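PDB 3KAE: possible protein of nuclear scaffold from Encephalitozoon cuniculi, which is the Cdc27 subunit of the anaphase-promoting complex, whose N-terminal tetratricopeptide-repeat domain forms a homodimer and probably serves protein-protein binding. Local coordinates for residues K143-S148 / G175-Y180; P149-L154 / I211-R216; L155-P160 / E186-L191. All coordinates share one frame; numbering follows the deposited sequence.

Interaction 1 (K143-S148 / G175-Y180); sequences KSFLFS and GIEEEY
Phe145 and Glu178 mark the nearest backbone approach, with their CA atoms 7.5 Å apart, where the extended link leading into helix 147-155 passes the first turn of helix 176-190. No hydrogen bond joins the two segments; a phenyl ring and two acidic side chains do the work. With its CG anti to the backbone N (chi1 174°), Phe145 swings its ring across to the helix, where Glu177 lies against one face. The touching is done by methylene carbon: Glu177 CG sits 3.7 Å from the ring centroid, over the face though offset toward the rim, a CH-pi contact, while Glu177 CB lies 3.7 Å from Phe145 CE2. The Glu177 chain then bends at chi2 and carries its carboxylate off the ring, with that plane 86° from the plane of the phenyl group. Glu178 arrives by its end, OE2 resting 3.4 Å from Phe145 CB.

The charged ends have partners elsewhere: Glu178 OE2 is hydrogen-bonded to a glycerol, and Glu177 OE2 forms a long, weak ion pair with Lys8 of the second subunit. The same lysine donates to the carbonyl oxygen of Phe145, and Phe23 of that subunit meets the Phe145 ring with planes about 30° apart. This junction of the loop before helix 147-155 with the start of helix 176-190 therefore also belongs to the homodimer interface. An acidic residue can pack against a buried aromatic when it presents its aliphatic stem, leaving its carboxylate turned away from the ring; Lys8 of the second subunit, though only in a long pair, may partly offset the charge.

Interaction 2 (P149-L154 / I211-R216); sequences PVENLL and ISNAAR. With GOL (glycerol), chain G.
A polar bridge between Glu151 of helix 147-155 and Asn213 of helix 206-220 ties together two helices of the tetratricopeptide-repeat domain that are well separated in sequence. Asn213 ND2 donates to Glu151 OE1 over 2.9 Å at an N-H...O angle of 164°, and Glu151 OE1 accepts through its syn lone pair. Glu151 OE1 lies in the amide plane of Asn213, and the carboxylate and amide planes are nearly coplanar, 15° apart. A bend at chi2 (-65°) turns the glutamate end toward the other helix. The second oxygen, Glu151 OE2, is engaged by the hydroxyl of Tyr180 from helix 176-190, so both arms of the carboxylate are held.

Beside this bond lies a water that accepts from Arg216 NH1 at 2.7 Å, in the plane of the guanidinium group, and stands 2.8 Å from both Glu151 OE1 and Glu151 O. The arginine is thus linked to the acid through solvent: Arg216 NH1 and Glu151 OE1 remain 4.9 Å apart. A glycerol, probably from the crystallisation liquor, spans the pair as well, its O3 donating to Asn213 OD1 at 3.3 Å and its O1 making a weak bond to Glu151 OE1.

Several donors converging on one carboxylate, with an arginine close by, would be expected to favour its ionised form, and bonds to both oxygens should restrict its rotation.

Interaction 3 (L155-P160 / E186-L191); sequences LENKVP and EFHESL
Asn157 lays its side-chain amide against the imidazole of His188, Asn157 OD1 coming 3.1 Å from His188 CD2 and Asn157 CG 3.3 Å from His188 NE2. The two side chains meet at about a right angle, and their flat groups are turned 39° from one another; OD1 comes in obliquely to the ring. Although nitrogen and oxygen atoms are near one another, the angles are too poor for a hydrogen bond, and the contact is one of van der Waals overlap between polar groups. His188 reaches it with CG anti to the backbone N (chi1 164°), which directs the ring toward Asn157.

Asn157 owes its place to the end of helix 147-155: it adopts a positive phi of 56° in a Schellman motif, with two bonds back into the last turn, and there the chain leaves the helix. Next to it, Lys158 NZ curls back toward Glu156, making a weak bond to its carbonyl oxygen and a long salt bridge to OE1, while Glu156 OE2 pairs with Arg130. His188, for its part, belongs to the closing turns of its own helix. There Ser190 OG bonds to Glu186 O at 3.1 Å, approaching from above the carbonyl plane. The carbonyl oxygen of His188 receives Arg217 NE from helix 206-220, and Phe187 sets its ring edge-to-face with Tyr218 of the same helix.

In the fold
The first segments of the three contacts follow one another without a break from 143 to 160, running through helix 147-155, and their partners come later: 175-180 and 186-191 on helix 176-190, then 211-216 on helix 206-220. Interactions 1 and 2 have centres 13 Å apart and are joined by Phe145, whose ring packs on Val150. Interactions 2 and 3 are closer, 8 Å between centres, and touch through Ala214 on Phe187 and Leu154 on Val159. Interactions 1 and 3 sit toward opposite ends of helix 176-190 without touching. Only interaction 1 meets the second subunit, so this three-helix packing connects the dimer interface with the C-terminal helices.

Interaction 1 (K143-S148 / G175-Y180)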
ATOM      1  N   LYS C 143      15.333  17.947 -10.757  1.00 71.42           N
ATOM      2  CA  LYS C 143      15.144  16.876 -11.718  1.00 68.66           C
ATOM      3  C   LYS C 143      13.682  16.706 -12.102  1.00 62.48           C
ATOM      4  O   LYS C 143      13.369  16.436 -13.258  1.00 60.61           O
ATOM      5  CB  LYS C 143      15.717  15.549 -11.201  1.00 78.61           C
ATOM      6  CG  LYS C 143      15.510  14.385 -12.176  1.00 54.56           C
ATOM      7  CD  LYS C 143      16.657  13.394 -12.127  1.00 67.15           C
ATOM      8  CE  LYS C 143      16.285  12.116 -12.874  1.00 84.29           C
ATOM      9  NZ  LYS C 143      17.479  11.263 -13.115  1.00111.75           N
ATOM     10  N   SER C 144      12.782  16.876 -11.141  1.00 53.15           N
ATOM     11  CA  SER C 144      11.402  16.502 -11.377  1.00 55.32           C
ATOM     12  C   SER C 144      10.479  16.988 -10.277  1.00 61.95           C
ATOM     13  O   SER C 144      10.885  17.091  -9.115  1.00 67.86           O
ATOM     14  CB  SER C 144      11.313  14.971 -11.503  1.00 52.29           C
ATOM     15  OG  SER C 144       9.970  14.532 -11.514  1.00 64.22           O
ATOM     16  N   PHE C 145       9.233  17.284 -10.652  1.00 44.11           N
ATOM     17  CA  PHE C 145       8.216  17.662  -9.678  1.00 50.23           C
ATOM     18  C   PHE C 145       7.888  16.486  -8.755  1.00 49.41           C
ATOM     19  O   PHE C 145       7.484  15.432  -9.216  1.00 53.24           O
ATOM     20  CB  PHE C 145       6.927  18.133 -10.379  1.00 62.77           C
ATOM     21  CG  PHE C 145       5.776  18.395  -9.430  1.00 75.09           C
ATOM     22  CD1 PHE C 145       5.068  17.345  -8.863  1.00 61.33           C
ATOM     23  CD2 PHE C 145       5.395  19.693  -9.110  1.00 71.38           C
ATOM     24  CE1 PHE C 145       4.020  17.577  -7.981  1.00 46.69           C
ATOM     25  CE2 PHE C 145       4.335  19.924  -8.239  1.00 65.20           C
ATOM     26  CZ  PHE C 145       3.653  18.853  -7.670  1.00 63.58           C
ATOM     27  N   LEU C 146       8.064  16.690  -7.456  1.00 49.37           N
ATOM     28  CA  LEU C 146       7.503  15.808  -6.453  1.00 47.26           C
ATOM     29  C   LEU C 146       6.875  16.691  -5.386  1.00 56.17           C
ATOM     30  O   LEU C 146       7.290  17.839  -5.198  1.00 61.43           O
ATOM     31  CB  LEU C 146       8.564  14.885  -5.831  1.00 41.04           C
ATOM     32  CG  LEU C 146       9.288  13.908  -6.777  1.00 47.65           C
ATOM     33  CD1 LEU C 146      10.322  13.141  -6.031  1.00 46.45           C
ATOM     34  CD2 LEU C 146       8.340  12.952  -7.495  1.00 40.16           C
ATOM     35  N   PHE C 147       5.879  16.147  -4.699  1.00 45.68           N
ATOM     36  CA  PHE C 147       5.054  16.893  -3.766  1.00 49.06           C
ATOM     37  C   PHE C 147       5.789  17.430  -2.557  1.00 54.37           C
ATOM     38  O   PHE C 147       5.577  18.582  -2.168  1.00 42.89           O
ATOM     39  CB  PHE C 147       3.871  16.046  -3.307  1.00 47.06           C
ATOM     40  CG  PHE C 147       3.008  16.713  -2.267  1.00 46.12           C
ATOM     41  CD1 PHE C 147       3.227  16.487  -0.908  1.00 44.85           C
ATOM     42  CD2 PHE C 147       1.963  17.548  -2.649  1.00 47.56           C
ATOM     43  CE1 PHE C 147       2.423  17.094   0.049  1.00 51.93           C
ATOM     44  CE2 PHE C 147       1.146  18.151  -1.701  1.00 47.60           C
ATOM     45  CZ  PHE C 147       1.379  17.929  -0.353  1.00 50.15           C
ATOM     46  N   SER C 148       6.627  16.608  -1.938  1.00 45.37           N
ATOM     47  CA  SER C 148       7.286  17.061  -0.718  1.00 54.08           C
ATOM     48  C   SER C 148       8.345  18.166  -0.910  1.00 48.03           C
ATOM     49  O   SER C 148       8.400  19.093  -0.114  1.00 40.60           O
ATOM     50  CB  SER C 148       7.864  15.894   0.082  1.00 39.28           C
ATOM     51  OG  SER C 148       7.946  16.257   1.452  1.00 54.42           O
ATOM     52  N   GLY C 175       3.982  21.777 -17.630  1.00 94.19           N
ATOM     53  CA  GLY C 175       2.990  20.934 -16.997  1.00 97.57           C
ATOM     54  C   GLY C 175       2.010  21.717 -16.160  1.00 93.81           C
ATOM     55  O   GLY C 175       2.271  22.871 -15.796  1.00 80.08           O
ATOM     56  N   ILE C 176       0.873  21.091 -15.862  1.00 79.17           N
ATOM     57  CA  ILE C 176      -0.130  21.727 -15.021  1.00 72.95           C
ATOM     58  C   ILE C 176       0.420  21.894 -13.612  1.00 72.53           C
ATOM     59  O   ILE C 176       0.107  22.857 -12.917  1.00 73.94           O
ATOM     60  CB  ILE C 176      -1.461  20.949 -15.006  1.00 75.66           C
ATOM     61  CG1 ILE C 176      -2.327  21.388 -13.821  1.00 73.27           C
ATOM     62  CG2 ILE C 176      -1.195  19.465 -14.963  1.00 82.29           C
ATOM     63  CD1 ILE C 176      -3.786  20.997 -13.937  1.00 67.27           C
ATOM     64  N   GLU C 177       1.262  20.963 -13.194  1.00 77.25           N
ATOM     65  CA  GLU C 177       1.864  21.070 -11.876  1.00 78.47           C
ATOM     66  C   GLU C 177       2.936  22.159 -11.844  1.00 71.54           C
ATOM     67  O   GLU C 177       3.118  22.819 -10.827  1.00 65.12           O
ATOM     68  CB  GLU C 177       2.422  19.716 -11.404  1.00 74.64           C
ATOM     69  CG  GLU C 177       3.704  19.252 -12.090  1.00 77.14           C
ATOM     70  CD  GLU C 177       3.457  18.562 -13.419  1.00 84.29           C
ATOM     71  OE1 GLU C 177       2.419  18.821 -14.063  1.00 93.35           O
ATOM     72  OE2 GLU C 177       4.316  17.758 -13.826  1.00 79.96           O
ATOM     73  N   GLU C 178       3.637  22.353 -12.958  1.00 86.48           N
ATOM     74  CA  GLU C 178       4.682  23.373 -13.012  1.00 95.86           C
ATOM     75  C   GLU C 178       4.043  24.756 -13.043  1.00 79.16           C
ATOM     76  O   GLU C 178       4.595  25.723 -12.528  1.00 74.62           O
ATOM     77  CB  GLU C 178       5.614  23.146 -14.208  1.00 99.95           C
ATOM     78  CG  GLU C 178       6.141  21.706 -14.341  1.00 89.88           C
ATOM     79  CD  GLU C 178       7.050  21.274 -13.191  1.00101.63           C
ATOM     80  OE1 GLU C 178       7.459  22.145 -12.392  1.00 88.74           O
ATOM     81  OE2 GLU C 178       7.357  20.057 -13.089  1.00 95.21           O
ATOM     82  N   GLU C 179       2.855  24.830 -13.628  1.00 61.27           N
ATOM     83  CA  GLU C 179       2.041  26.040 -13.579  1.00 56.70           C
ATOM     84  C   GLU C 179       1.545  26.299 -12.156  1.00 63.94           C
ATOM     85  O   GLU C 179       1.417  27.440 -11.727  1.00 62.70           O
ATOM     86  CB  GLU C 179       0.858  25.908 -14.534  1.00 51.87           C
ATOM     87  CG  GLU C 179      -0.211  26.961 -14.343  1.00 90.88           C
ATOM     88  CD  GLU C 179      -1.298  26.866 -15.387  1.00101.06           C
ATOM     89  OE1 GLU C 179      -1.182  25.989 -16.274  1.00102.80           O
ATOM     90  OE2 GLU C 179      -2.261  27.664 -15.316  1.00 99.39           O
ATOM     91  N   TYR C 180       1.270  25.227 -11.419  1.00 67.47           N
ATOM     92  CA  TYR C 180       0.812  25.364 -10.042  1.00 46.00           C
ATOM     93  C   TYR C 180       1.908  25.969  -9.182  1.00 59.42           C
ATOM     94  O   TYR C 180       1.653  26.786  -8.289  1.00 51.13           O
ATOM     95  CB  TYR C 180       0.382  24.017  -9.474  1.00 66.31           C
ATOM     96  CG  TYR C 180       0.407  23.943  -7.965  1.00 49.21           C
ATOM     97  CD1 TYR C 180       1.542  23.519  -7.296  1.00 48.85           C
ATOM     98  CD2 TYR C 180      -0.707  24.289  -7.208  1.00 60.57           C
ATOM     99  CE1 TYR C 180       1.573  23.438  -5.908  1.00 45.62           C
ATOM    100  CE2 TYR C 180      -0.683  24.222  -5.818  1.00 42.19           C
ATOM    101  CZ  TYR C 180       0.462  23.794  -5.182  1.00 48.42           C
ATOM    102  OH  TYR C 180       0.491  23.717  -3.818  1.00 49.53           O
TER

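Interaction 2 (P149-L154 / I211-R216)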
ATOM      1  N   PRO C 149       9.220  18.029  -1.923  1.00 49.42           N
ATOM      2  CA  PRO C 149      10.169  19.112  -2.205  1.00 49.93           C
ATOM      3  C   PRO C 149       9.426  20.417  -2.587  1.00 63.31           C
ATOM      4  O   PRO C 149       9.724  21.490  -2.045  1.00 48.86           O
ATOM      5  CB  PRO C 149      10.995  18.562  -3.382  1.00 42.83           C
ATOM      6  CG  PRO C 149      10.875  17.086  -3.263  1.00 54.00           C
ATOM      7  CD  PRO C 149       9.490  16.828  -2.736  1.00 43.08           C
ATOM      8  N   VAL C 150       8.450  20.308  -3.484  1.00 51.29           N
ATOM      9  CA  VAL C 150       7.660  21.457  -3.897  1.00 48.22           C
ATOM     10  C   VAL C 150       6.976  22.160  -2.718  1.00 53.90           C
ATOM     11  O   VAL C 150       7.139  23.374  -2.540  1.00 48.80           O
ATOM     12  CB  VAL C 150       6.625  21.088  -4.981  1.00 52.36           C
ATOM     13  CG1 VAL C 150       5.658  22.247  -5.217  1.00 52.01           C
ATOM     14  CG2 VAL C 150       7.335  20.723  -6.272  1.00 41.26           C
ATOM     15  N   GLU C 151       6.230  21.412  -1.902  1.00 46.83           N
ATOM     16  CA  GLU C 151       5.495  22.045  -0.800  1.00 45.81           C
ATOM     17  C   GLU C 151       6.398  22.663   0.273  1.00 44.31           C
ATOM     18  O   GLU C 151       6.048  23.684   0.878  1.00 46.09           O
ATOM     19  CB  GLU C 151       4.458  21.095  -0.187  1.00 39.85           C
ATOM     20  CG  GLU C 151       3.304  20.784  -1.145  1.00 57.91           C
ATOM     21  CD  GLU C 151       2.456  22.034  -1.470  1.00 71.85           C
ATOM     22  OE1 GLU C 151       1.743  22.547  -0.578  1.00 61.82           O
ATOM     23  OE2 GLU C 151       2.494  22.505  -2.622  1.00 48.92           O
ATOM     24  N   ASN C 152       7.556  22.039   0.493  1.00 43.55           N
ATOM     25  CA  ASN C 152       8.520  22.502   1.481  1.00 44.18           C
ATOM     26  C   ASN C 152       9.321  23.696   0.989  1.00 60.81           C
ATOM     27  O   ASN C 152       9.692  24.569   1.777  1.00 47.06           O
ATOM     28  CB  ASN C 152       9.484  21.379   1.896  1.00 50.57           C
ATOM     29  CG  ASN C 152       8.888  20.469   2.932  1.00 57.21           C
ATOM     30  OD1 ASN C 152       8.904  20.776   4.120  1.00 47.14           O
ATOM     31  ND2 ASN C 152       8.325  19.351   2.484  1.00 40.94           N
ATOM     32  N   LEU C 153       9.617  23.700  -0.307  1.00 59.26           N
ATOM     33  CA  LEU C 153      10.332  24.806  -0.909  1.00 57.54           C
ATOM     34  C   LEU C 153       9.425  26.032  -1.023  1.00 64.58           C
ATOM     35  O   LEU C 153       9.855  27.164  -0.755  1.00 53.83           O
ATOM     36  CB  LEU C 153      10.918  24.399  -2.260  1.00 55.14           C
ATOM     37  CG  LEU C 153      12.112  23.450  -2.122  1.00 60.47           C
ATOM     38  CD1 LEU C 153      12.681  23.083  -3.491  1.00 66.46           C
ATOM     39  CD2 LEU C 153      13.189  24.065  -1.234  1.00 53.58           C
ATOM     40  N   LEU C 154       8.166  25.815  -1.390  1.00 47.71           N
ATOM     41  CA  LEU C 154       7.212  26.909  -1.387  1.00 49.11           C
ATOM     42  C   LEU C 154       7.068  27.480   0.021  1.00 61.78           C
ATOM     43  O   LEU C 154       7.149  28.693   0.243  1.00 64.75           O
ATOM     44  CB  LEU C 154       5.864  26.469  -1.931  1.00 42.93           C
ATOM     45  CG  LEU C 154       5.816  26.157  -3.427  1.00 58.24           C
ATOM     46  CD1 LEU C 154       4.409  25.746  -3.831  1.00 47.58           C
ATOM     47  CD2 LEU C 154       6.291  27.331  -4.267  1.00 62.19           C
ATOM     48  N   ILE C 211      -5.327  27.241  -2.445  1.00 55.18           N
ATOM     49  CA  ILE C 211      -6.038  28.014  -1.444  1.00 58.31           C
ATOM     50  C   ILE C 211      -5.550  27.727  -0.019  1.00 67.54           C
ATOM     51  O   ILE C 211      -5.504  28.635   0.817  1.00 61.97           O
ATOM     52  CB  ILE C 211      -7.556  27.788  -1.533  1.00 63.28           C
ATOM     53  CG1 ILE C 211      -8.050  28.004  -2.968  1.00 60.03           C
ATOM     54  CG2 ILE C 211      -8.294  28.695  -0.556  1.00 51.51           C
ATOM     55  CD1 ILE C 211      -7.527  29.230  -3.603  1.00 54.06           C
ATOM     56  N   SER C 212      -5.210  26.469   0.266  1.00 51.90           N
ATOM     57  CA  SER C 212      -4.671  26.116   1.583  1.00 63.21           C
ATOM     58  C   SER C 212      -3.349  26.865   1.812  1.00 58.69           C
ATOM     59  O   SER C 212      -3.123  27.476   2.860  1.00 46.90           O
ATOM     60  CB  SER C 212      -4.464  24.595   1.720  1.00 61.75           C
ATOM     61  OG  SER C 212      -5.711  23.924   1.750  1.00 68.02           O
ATOM     62  N   ASN C 213      -2.468  26.821   0.828  1.00 44.67           N
ATOM     63  CA  ASN C 213      -1.219  27.504   0.970  1.00 45.04           C
ATOM     64  C   ASN C 213      -1.491  29.024   1.083  1.00 58.13           C
ATOM     65  O   ASN C 213      -0.859  29.722   1.880  1.00 56.77           O
ATOM     66  CB  ASN C 213      -0.292  27.156  -0.185  1.00 44.24           C
ATOM     67  CG  ASN C 213       0.310  25.759  -0.046  1.00 51.57           C
ATOM     68  OD1 ASN C 213       0.378  25.211   1.052  1.00 53.23           O
ATOM     69  ND2 ASN C 213       0.751  25.186  -1.156  1.00 42.52           N
ATOM     70  N   ALA C 214      -2.459  29.518   0.310  1.00 68.57           N
ATOM     71  CA  ALA C 214      -2.853  30.931   0.371  1.00 62.21           C
ATOM     72  C   ALA C 214      -3.197  31.330   1.800  1.00 69.25           C
ATOM     73  O   ALA C 214      -2.683  32.324   2.313  1.00 65.97           O
ATOM     74  CB  ALA C 214      -4.049  31.234  -0.574  1.00 52.12           C
ATOM     75  N   ALA C 215      -4.067  30.546   2.433  1.00 68.68           N
ATOM     76  CA  ALA C 215      -4.517  30.816   3.791  1.00 66.67           C
ATOM     77  C   ALA C 215      -3.334  30.928   4.752  1.00 66.70           C
ATOM     78  O   ALA C 215      -3.348  31.728   5.685  1.00 66.74           O
ATOM     79  CB  ALA C 215      -5.480  29.738   4.241  1.00 59.92           C
ATOM     80  N   ARG C 216      -2.303  30.134   4.494  1.00 68.39           N
ATOM     81  CA  ARG C 216      -1.135  30.063   5.355  1.00 69.49           C
ATOM     82  C   ARG C 216      -0.312  31.327   5.182  1.00 72.06           C
ATOM     83  O   ARG C 216       0.137  31.938   6.152  1.00 66.58           O
ATOM     84  CB  ARG C 216      -0.296  28.830   4.990  1.00 78.14           C
ATOM     85  CG  ARG C 216       0.996  28.679   5.763  1.00 80.23           C
ATOM     86  CD  ARG C 216       1.836  27.595   5.129  1.00100.71           C
ATOM     87  NE  ARG C 216       2.241  27.967   3.778  1.00112.51           N
ATOM     88  CZ  ARG C 216       2.564  27.095   2.828  1.00111.85           C
ATOM     89  NH1 ARG C 216       2.514  25.791   3.080  1.00117.55           N
ATOM     90  NH2 ARG C 216       2.931  27.527   1.626  1.00 81.97           N
TER
HETATM   91  C1  GOL G 244       0.924  21.587   2.564  1.00 88.35           C
HETATM   92  O1  GOL G 244       1.639  20.542   1.943  1.00 90.71           O
HETATM   93  C2  GOL G 244      -0.412  21.761   1.861  1.00 89.54           C
HETATM   94  O2  GOL G 244      -0.747  20.567   1.198  1.00102.34           O
HETATM   95  C3  GOL G 244      -1.482  22.090   2.892  1.00101.17           C
HETATM   96  O3  GOL G 244      -1.534  23.490   3.071  1.00102.25           O
HETATM   97  O   HOH W   1       3.282  24.215   0.990  1.00 49.89           O

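Interaction 3 (L155-P160 / E186-L191)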
ATOM      1  N   LEU C 155       6.855  26.594   0.977  1.00 65.07           N
ATOM      2  CA  LEU C 155       6.729  26.981   2.372  1.00 59.33           C
ATOM      3  C   LEU C 155       7.897  27.851   2.838  1.00 63.98           C
ATOM      4  O   LEU C 155       7.703  28.810   3.587  1.00 71.86           O
ATOM      5  CB  LEU C 155       6.626  25.727   3.244  1.00 66.59           C
ATOM      6  CG  LEU C 155       6.616  25.942   4.753  1.00 69.22           C
ATOM      7  CD1 LEU C 155       5.359  26.669   5.146  1.00 62.95           C
ATOM      8  CD2 LEU C 155       6.724  24.612   5.496  1.00 79.35           C
ATOM      9  N   GLU C 156       9.105  27.519   2.388  1.00 55.68           N
ATOM     10  CA  GLU C 156      10.307  28.242   2.805  1.00 74.00           C
ATOM     11  C   GLU C 156      10.637  29.402   1.869  1.00 79.49           C
ATOM     12  O   GLU C 156      11.629  30.094   2.064  1.00 87.24           O
ATOM     13  CB  GLU C 156      11.508  27.290   2.875  1.00 72.97           C
ATOM     14  CG  GLU C 156      11.381  26.169   3.908  1.00 80.22           C
ATOM     15  CD  GLU C 156      11.390  26.685   5.330  1.00 93.80           C
ATOM     16  OE1 GLU C 156      11.754  27.867   5.537  1.00109.68           O
ATOM     17  OE2 GLU C 156      11.033  25.908   6.241  1.00 80.50           O
ATOM     18  N   ASN C 157       9.801  29.597   0.852  1.00 62.79           N
ATOM     19  CA  ASN C 157      10.057  30.566  -0.203  1.00 67.87           C
ATOM     20  C   ASN C 157      11.404  30.312  -0.874  1.00 80.98           C
ATOM     21  O   ASN C 157      11.938  31.182  -1.558  1.00 91.25           O
ATOM     22  CB  ASN C 157       9.986  31.991   0.355  1.00 68.33           C
ATOM     23  CG  ASN C 157       9.912  33.049  -0.739  1.00 89.85           C
ATOM     24  OD1 ASN C 157       9.243  32.857  -1.765  1.00 66.14           O
ATOM     25  ND2 ASN C 157      10.594  34.179  -0.521  1.00 95.22           N
ATOM     26  N   LYS C 158      11.953  29.116  -0.675  1.00 73.30           N
ATOM     27  CA  LYS C 158      13.269  28.775  -1.223  1.00 64.89           C
ATOM     28  C   LYS C 158      13.212  27.961  -2.521  1.00 59.57           C
ATOM     29  O   LYS C 158      14.153  27.243  -2.865  1.00 61.66           O
ATOM     30  CB  LYS C 158      14.152  28.077  -0.173  1.00 52.35           C
ATOM     31  CG  LYS C 158      15.356  28.895   0.295  1.00 77.35           C
ATOM     32  CD  LYS C 158      15.029  29.755   1.500  1.00 90.08           C
ATOM     33  CE  LYS C 158      14.825  28.907   2.741  1.00101.48           C
ATOM     34  NZ  LYS C 158      14.415  29.708   3.926  1.00108.02           N
ATOM     35  N   VAL C 159      12.111  28.076  -3.245  1.00 59.31           N
ATOM     36  CA  VAL C 159      12.004  27.444  -4.550  1.00 46.54           C
ATOM     37  C   VAL C 159      12.880  28.188  -5.563  1.00 75.07           C
ATOM     38  O   VAL C 159      12.850  29.412  -5.641  1.00 73.78           O
ATOM     39  CB  VAL C 159      10.540  27.398  -5.014  1.00 66.50           C
ATOM     40  CG1 VAL C 159       9.904  28.789  -4.883  1.00 95.44           C
ATOM     41  CG2 VAL C 159      10.449  26.872  -6.424  1.00 60.22           C
ATOM     42  N   PRO C 160      13.680  27.442  -6.332  1.00 87.47           N
ATOM     43  CA  PRO C 160      14.618  27.993  -7.317  1.00 87.38           C
ATOM     44  C   PRO C 160      13.913  28.487  -8.572  1.00 85.51           C
ATOM     45  O   PRO C 160      13.192  27.716  -9.207  1.00 85.69           O
ATOM     46  CB  PRO C 160      15.506  26.787  -7.677  1.00 84.98           C
ATOM     47  CG  PRO C 160      15.174  25.714  -6.682  1.00 68.57           C
ATOM     48  CD  PRO C 160      13.760  25.976  -6.264  1.00 81.25           C
ATOM     49  N   GLU C 186       4.302  33.259  -7.513  1.00 54.26           N
ATOM     50  CA  GLU C 186       3.765  34.581  -7.777  1.00 71.02           C
ATOM     51  C   GLU C 186       2.828  35.060  -6.678  1.00 71.86           C
ATOM     52  O   GLU C 186       2.904  36.230  -6.266  1.00 66.96           O
ATOM     53  CB  GLU C 186       3.042  34.635  -9.122  1.00 70.48           C
ATOM     54  CG  GLU C 186       2.459  36.014  -9.413  1.00 78.91           C
ATOM     55  CD  GLU C 186       1.656  36.070 -10.704  1.00105.78           C
ATOM     56  OE1 GLU C 186       1.811  35.160 -11.547  1.00102.46           O
ATOM     57  OE2 GLU C 186       0.867  37.027 -10.870  1.00114.80           O
ATOM     58  N   PHE C 187       1.939  34.175  -6.221  1.00 62.48           N
ATOM     59  CA  PHE C 187       0.959  34.591  -5.235  1.00 56.16           C
ATOM     60  C   PHE C 187       1.665  34.962  -3.942  1.00 65.96           C
ATOM     61  O   PHE C 187       1.248  35.890  -3.244  1.00 67.67           O
ATOM     62  CB  PHE C 187      -0.105  33.530  -4.970  1.00 75.44           C
ATOM     63  CG  PHE C 187      -0.964  33.841  -3.776  1.00 74.87           C
ATOM     64  CD1 PHE C 187      -0.624  33.359  -2.519  1.00 53.85           C
ATOM     65  CD2 PHE C 187      -2.080  34.676  -3.900  1.00 61.10           C
ATOM     66  CE1 PHE C 187      -1.394  33.670  -1.410  1.00 58.56           C
ATOM     67  CE2 PHE C 187      -2.859  34.983  -2.802  1.00 58.11           C
ATOM     68  CZ  PHE C 187      -2.519  34.475  -1.547  1.00 62.57           C
ATOM     69  N   HIS C 188       2.742  34.247  -3.632  1.00 63.75           N
ATOM     70  CA  HIS C 188       3.449  34.484  -2.387  1.00 67.70           C
ATOM     71  C   HIS C 188       3.894  35.941  -2.298  1.00 81.24           C
ATOM     72  O   HIS C 188       3.751  36.597  -1.264  1.00 66.53           O
ATOM     73  CB  HIS C 188       4.671  33.586  -2.261  1.00 57.60           C
ATOM     74  CG  HIS C 188       5.632  34.048  -1.215  1.00 69.74           C
ATOM     75  ND1 HIS C 188       5.425  33.834   0.133  1.00 67.93           N
ATOM     76  CD2 HIS C 188       6.784  34.751  -1.312  1.00 85.64           C
ATOM     77  CE1 HIS C 188       6.422  34.362   0.818  1.00 76.59           C
ATOM     78  NE2 HIS C 188       7.259  34.931  -0.037  1.00 94.07           N
ATOM     79  N   GLU C 189       4.441  36.445  -3.396  1.00 99.02           N
ATOM     80  CA  GLU C 189       4.993  37.788  -3.410  1.00 90.80           C
ATOM     81  C   GLU C 189       3.995  38.846  -3.880  1.00 89.36           C
ATOM     82  O   GLU C 189       4.256  40.033  -3.751  1.00 70.30           O
ATOM     83  CB  GLU C 189       6.272  37.835  -4.253  1.00 90.48           C
ATOM     84  N   SER C 190       2.849  38.432  -4.411  1.00 91.62           N
ATOM     85  CA  SER C 190       1.889  39.409  -4.933  1.00 68.34           C
ATOM     86  C   SER C 190       0.510  39.346  -4.280  1.00 77.08           C
ATOM     87  O   SER C 190      -0.269  40.297  -4.399  1.00 92.82           O
ATOM     88  CB  SER C 190       1.718  39.258  -6.449  1.00 69.52           C
ATOM     89  OG  SER C 190       0.658  38.355  -6.760  1.00 73.60           O
ATOM     90  N   LEU C 191       0.197  38.243  -3.613  1.00 83.08           N
ATOM     91  CA  LEU C 191      -1.117  38.075  -3.002  1.00 74.00           C
ATOM     92  C   LEU C 191      -2.233  38.277  -4.016  1.00 66.60           C
ATOM     93  O   LEU C 191      -3.328  38.692  -3.655  1.00 69.00           O
ATOM     94  CB  LEU C 191      -1.314  39.034  -1.825  1.00 67.50           C
ATOM     95  CG  LEU C 191      -0.492  38.775  -0.558  1.00100.31           C
ATOM     96  CD1 LEU C 191       0.990  38.954  -0.824  1.00106.80           C
ATOM     97  CD2 LEU C 191      -0.948  39.721   0.538  1.00108.70           C
TER